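Local structure of butyryl-CoA dehydrogenase (Marinomonas mediterranea, 6CXT) at residues F327-I335 / G347-D355. The protein belongs to the acyl-CoA dehydrogenase family of flavoproteins and binds flavin-adenine dinucleotide. Sequence-based numbering, arbitrary orientation. Where two conformers were deposited one is given.
Sequences FVQSGIDSI and GRVNNSIKD. With EDO (1,2-ethanediol), chain E.
Ile353 enters the groove of helix 313-338 as a knob into a hole formed by Val328, Gly331, Ile332 and Ile335. This joins two helices of the C-terminal helical domain of the acyl-CoA dehydrogenase fold; over residues 327-335 and 351-355 the axes run roughly antiparallel, at 151°, and approach to 7.5 Å. The CB of Ile353 lies against the backbone of Gly331, 4.0 Å from Gly331 C. There the main chains come close, Gly331 CA being 4.0 Å from Ile353 CA. Ile353 CG1 stands anti to its own backbone N (chi1 -172°) and passes by Ile332 CG1; beyond it, the tip Ile353 CD1 reaches Ile332 CG1 at 3.6 Å and also touches Val328 CG1 and the carbonyl oxygen of Val328. Ile353 CG2, the other branch, turns to the end of Ile335 and meets Ile335 CD1 at 3.8 Å, with the two side chains about perpendicular.

Farther toward the loop, Val349 CG1 fills in against Ile335 CG1 and the backbone of Ser334. At the other end Phe327 CZ comes within 3.7 Å of Ser352 O, which sits over one ring face, displaced toward the rim; the ring of Phe250 in helix 248-267 meets Phe327 too. Asp257 of that helix binds both Ser330 OG and Ser352 OG, linking the two segments through a third helix. No direct hydrogen bond spans the segments, but one water does: it donates to Gly331 O and Val349 O and accepts from Ile353 N at 2.9 Å.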
loop_
_atom_site.group_PDB
_atom_site.type_symbol
_atom_site.label_atom_id
_atom_site.label_comp_id
_atom_site.label_asym_id
_atom_site.label_seq_id
_atom_site.Cartn_x
_atom_site.Cartn_y
_atom_site.Cartn_z
ATOM N N PHE B 327 5.409 -9.238 9.255
ATOM C CA PHE B 327 6.171 -10.431 9.022
ATOM C C PHE B 327 5.973 -10.891 7.578
ATOM O O PHE B 327 6.929 -11.285 6.917
ATOM C CB PHE B 327 5.848 -11.519 10.093
ATOM C CG PHE B 327 6.700 -12.761 10.031
ATOM C CD1 PHE B 327 8.038 -12.738 9.574
ATOM C CD2 PHE B 327 6.186 -13.971 10.550
ATOM C CE1 PHE B 327 8.843 -13.906 9.587
ATOM C CE2 PHE B 327 6.971 -15.120 10.538
ATOM C CZ PHE B 327 8.297 -15.092 10.055
ATOM N N VAL B 328 4.762 -10.776 7.051
ATOM C CA VAL B 328 4.536 -11.098 5.628
ATOM C C VAL B 328 5.367 -10.117 4.742
ATOM O O VAL B 328 6.046 -10.535 3.793
ATOM C CB VAL B 328 3.000 -10.967 5.284
ATOM C CG1 VAL B 328 2.757 -10.961 3.764
ATOM C CG2 VAL B 328 2.226 -12.160 5.901
ATOM N N GLN B 329 5.340 -8.839 5.069
ATOM C CA GLN B 329 6.076 -7.865 4.263
ATOM C C GLN B 329 7.589 -8.129 4.363
ATOM O O GLN B 329 8.300 -8.009 3.370
ATOM C CB GLN B 329 5.738 -6.447 4.706
ATOM C CG GLN B 329 4.260 -6.074 4.529
ATOM C CD GLN B 329 3.938 -4.740 5.142
ATOM O OE1 GLN B 329 3.709 -4.641 6.363
ATOM N NE2 GLN B 329 3.892 -3.705 4.325
ATOM N N SER B 330 8.042 -8.464 5.566
ATOM C CA SER B 330 9.453 -8.786 5.806
ATOM C C SER B 330 9.904 -9.995 4.936
ATOM O O SER B 330 10.963 -9.972 4.280
ATOM C CB SER B 330 9.664 -9.111 7.301
ATOM O OG SER B 330 11.069 -9.384 7.532
ATOM N N GLY B 331 9.073 -11.064 4.918
ATOM C CA GLY B 331 9.363 -12.238 4.104
ATOM C C GLY B 331 9.455 -11.869 2.611
ATOM O O GLY B 331 10.347 -12.356 1.904
ATOM N N ILE B 332 8.523 -11.067 2.113
ATOM C CA ILE B 332 8.572 -10.693 0.726
ATOM C C ILE B 332 9.805 -9.784 0.453
ATOM O O ILE B 332 10.569 -10.005 -0.494
ATOM C CB ILE B 332 7.284 -9.954 0.317
ATOM C CG1 ILE B 332 6.074 -10.947 0.356
ATOM C CG2 ILE B 332 7.429 -9.318 -1.081
ATOM C CD1 ILE B 332 4.764 -10.155 0.447
ATOM N N ASP B 333 9.993 -8.802 1.300
ATOM C CA ASP B 333 11.094 -7.827 1.066
ATOM C C ASP B 333 12.510 -8.512 1.163
ATOM O O ASP B 333 13.426 -8.194 0.374
ATOM C CB ASP B 333 10.982 -6.669 2.067
ATOM C CG ASP B 333 9.900 -5.687 1.683
ATOM O OD1 ASP B 333 9.480 -5.675 0.539
ATOM O OD2 ASP B 333 9.554 -4.834 2.495
ATOM N N SER B 334 12.671 -9.452 2.095
ATOM C CA SER B 334 13.911 -10.237 2.196
ATOM C C SER B 334 14.208 -10.963 0.883
ATOM O O SER B 334 15.360 -11.008 0.424
ATOM C CB SER B 334 13.825 -11.235 3.346
ATOM O OG SER B 334 13.811 -10.520 4.559
ATOM N N ILE B 335 13.178 -11.563 0.266
ATOM C CA ILE B 335 13.395 -12.180 -1.035
ATOM C C ILE B 335 13.793 -11.125 -2.062
ATOM O O ILE B 335 14.774 -11.329 -2.814
ATOM C CB ILE B 335 12.154 -13.017 -1.483
ATOM C CG1 ILE B 335 12.042 -14.258 -0.573
ATOM C CG2 ILE B 335 12.243 -13.424 -2.935
ATOM C CD1 ILE B 335 10.674 -14.997 -0.757
ATOM N N GLY B 347 19.348 -20.142 -0.001
ATOM C CA GLY B 347 19.468 -18.731 0.352
ATOM C C GLY B 347 19.107 -18.462 1.801
ATOM O O GLY B 347 19.500 -17.398 2.352
ATOM N N ARG B 348 18.407 -19.437 2.414
ATOM C CA ARG B 348 17.931 -19.414 3.812
ATOM C C ARG B 348 17.133 -18.146 4.206
ATOM O O ARG B 348 17.248 -17.557 5.312
ATOM C CB ARG B 348 19.005 -19.823 4.819
ATOM C CG ARG B 348 20.349 -19.159 4.780
ATOM C CD ARG B 348 21.283 -19.863 5.777
ATOM N NE ARG B 348 22.021 -18.889 6.603
ATOM C CZ ARG B 348 21.676 -18.494 7.835
ATOM N NH1 ARG B 348 20.588 -18.979 8.454
ATOM N NH2 ARG B 348 22.442 -17.604 8.460
ATOM N N VAL B 349 16.342 -17.729 3.244
ATOM C CA VAL B 349 15.528 -16.528 3.369
ATOM C C VAL B 349 14.035 -16.825 3.203
ATOM O O VAL B 349 13.179 -16.116 3.788
ATOM C CB VAL B 349 16.073 -15.544 2.271
ATOM C CG1 VAL B 349 15.052 -14.570 1.732
ATOM C CG2 VAL B 349 17.290 -14.818 2.879
ATOM N N ASN B 350 13.717 -17.796 2.378
ATOM C CA ASN B 350 12.322 -17.914 1.874
ATOM C C ASN B 350 11.410 -18.606 2.919
ATOM O O ASN B 350 10.204 -18.686 2.715
ATOM C CB ASN B 350 12.246 -18.548 0.467
ATOM C CG ASN B 350 12.735 -19.986 0.428
ATOM O OD1 ASN B 350 12.708 -20.707 1.448
ATOM N ND2 ASN B 350 13.115 -20.450 -0.761
ATOM N N ASN B 351 11.960 -19.053 4.057
ATOM C CA ASN B 351 11.056 -19.557 5.143
ATOM C C ASN B 351 10.257 -18.442 5.819
ATOM O O ASN B 351 9.154 -18.688 6.308
ATOM C CB ASN B 351 11.820 -20.315 6.215
ATOM C CG ASN B 351 12.170 -21.691 5.757
ATOM O OD1 ASN B 351 11.426 -22.331 5.010
ATOM N ND2 ASN B 351 13.332 -22.123 6.127
ATOM N N SER B 352 10.743 -17.213 5.782
ATOM C CA SER B 352 10.006 -16.152 6.414
ATOM C C SER B 352 8.652 -15.986 5.738
ATOM O O SER B 352 7.656 -15.901 6.472
ATOM C CB SER B 352 10.761 -14.796 6.386
ATOM O OG SER B 352 11.919 -15.033 7.111
ATOM N N ILE B 353 8.592 -15.870 4.395
ATOM C CA ILE B 353 7.276 -15.626 3.782
ATOM C C ILE B 353 6.333 -16.838 4.013
ATOM O O ILE B 353 5.125 -16.655 4.257
ATOM C CB ILE B 353 7.325 -15.269 2.261
ATOM C CG1 ILE B 353 5.946 -14.836 1.719
ATOM C CG2 ILE B 353 7.934 -16.416 1.409
ATOM C CD1 ILE B 353 5.201 -13.691 2.496
ATOM N N LYS B 354 6.890 -18.044 3.909
ATOM C CA LYS B 354 6.079 -19.276 4.059
ATOM C C LYS B 354 5.463 -19.341 5.456
ATOM O O LYS B 354 4.287 -19.691 5.608
ATOM C CB LYS B 354 6.951 -20.518 3.765
ATOM C CG LYS B 354 7.320 -20.602 2.270
ATOM C CD LYS B 354 7.946 -21.945 1.955
ATOM C CE LYS B 354 9.364 -21.984 2.500
ATOM N NZ LYS B 354 9.832 -23.393 2.334
ATOM N N ASP B 355 6.242 -18.960 6.447
ATOM C CA ASP B 355 5.800 -18.980 7.839
ATOM C C ASP B 355 4.913 -17.826 8.139
ATOM O O ASP B 355 3.913 -17.986 8.862
ATOM C CB ASP B 355 7.012 -18.977 8.804
ATOM C CG ASP B 355 7.852 -20.245 8.657
ATOM O OD1 ASP B 355 7.416 -21.243 7.986
ATOM O OD2 ASP B 355 8.971 -20.279 9.216
HETATM C C1 EDO E . 9.903 -24.982 9.804
HETATM O O1 EDO E . 9.321 -25.390 11.051
HETATM C C2 EDO E . 10.680 -23.643 9.853
HETATM O O2 EDO E . 9.713 -22.654 10.275
HETATM O O HOH W 1 10.906 -15.015 2.803
#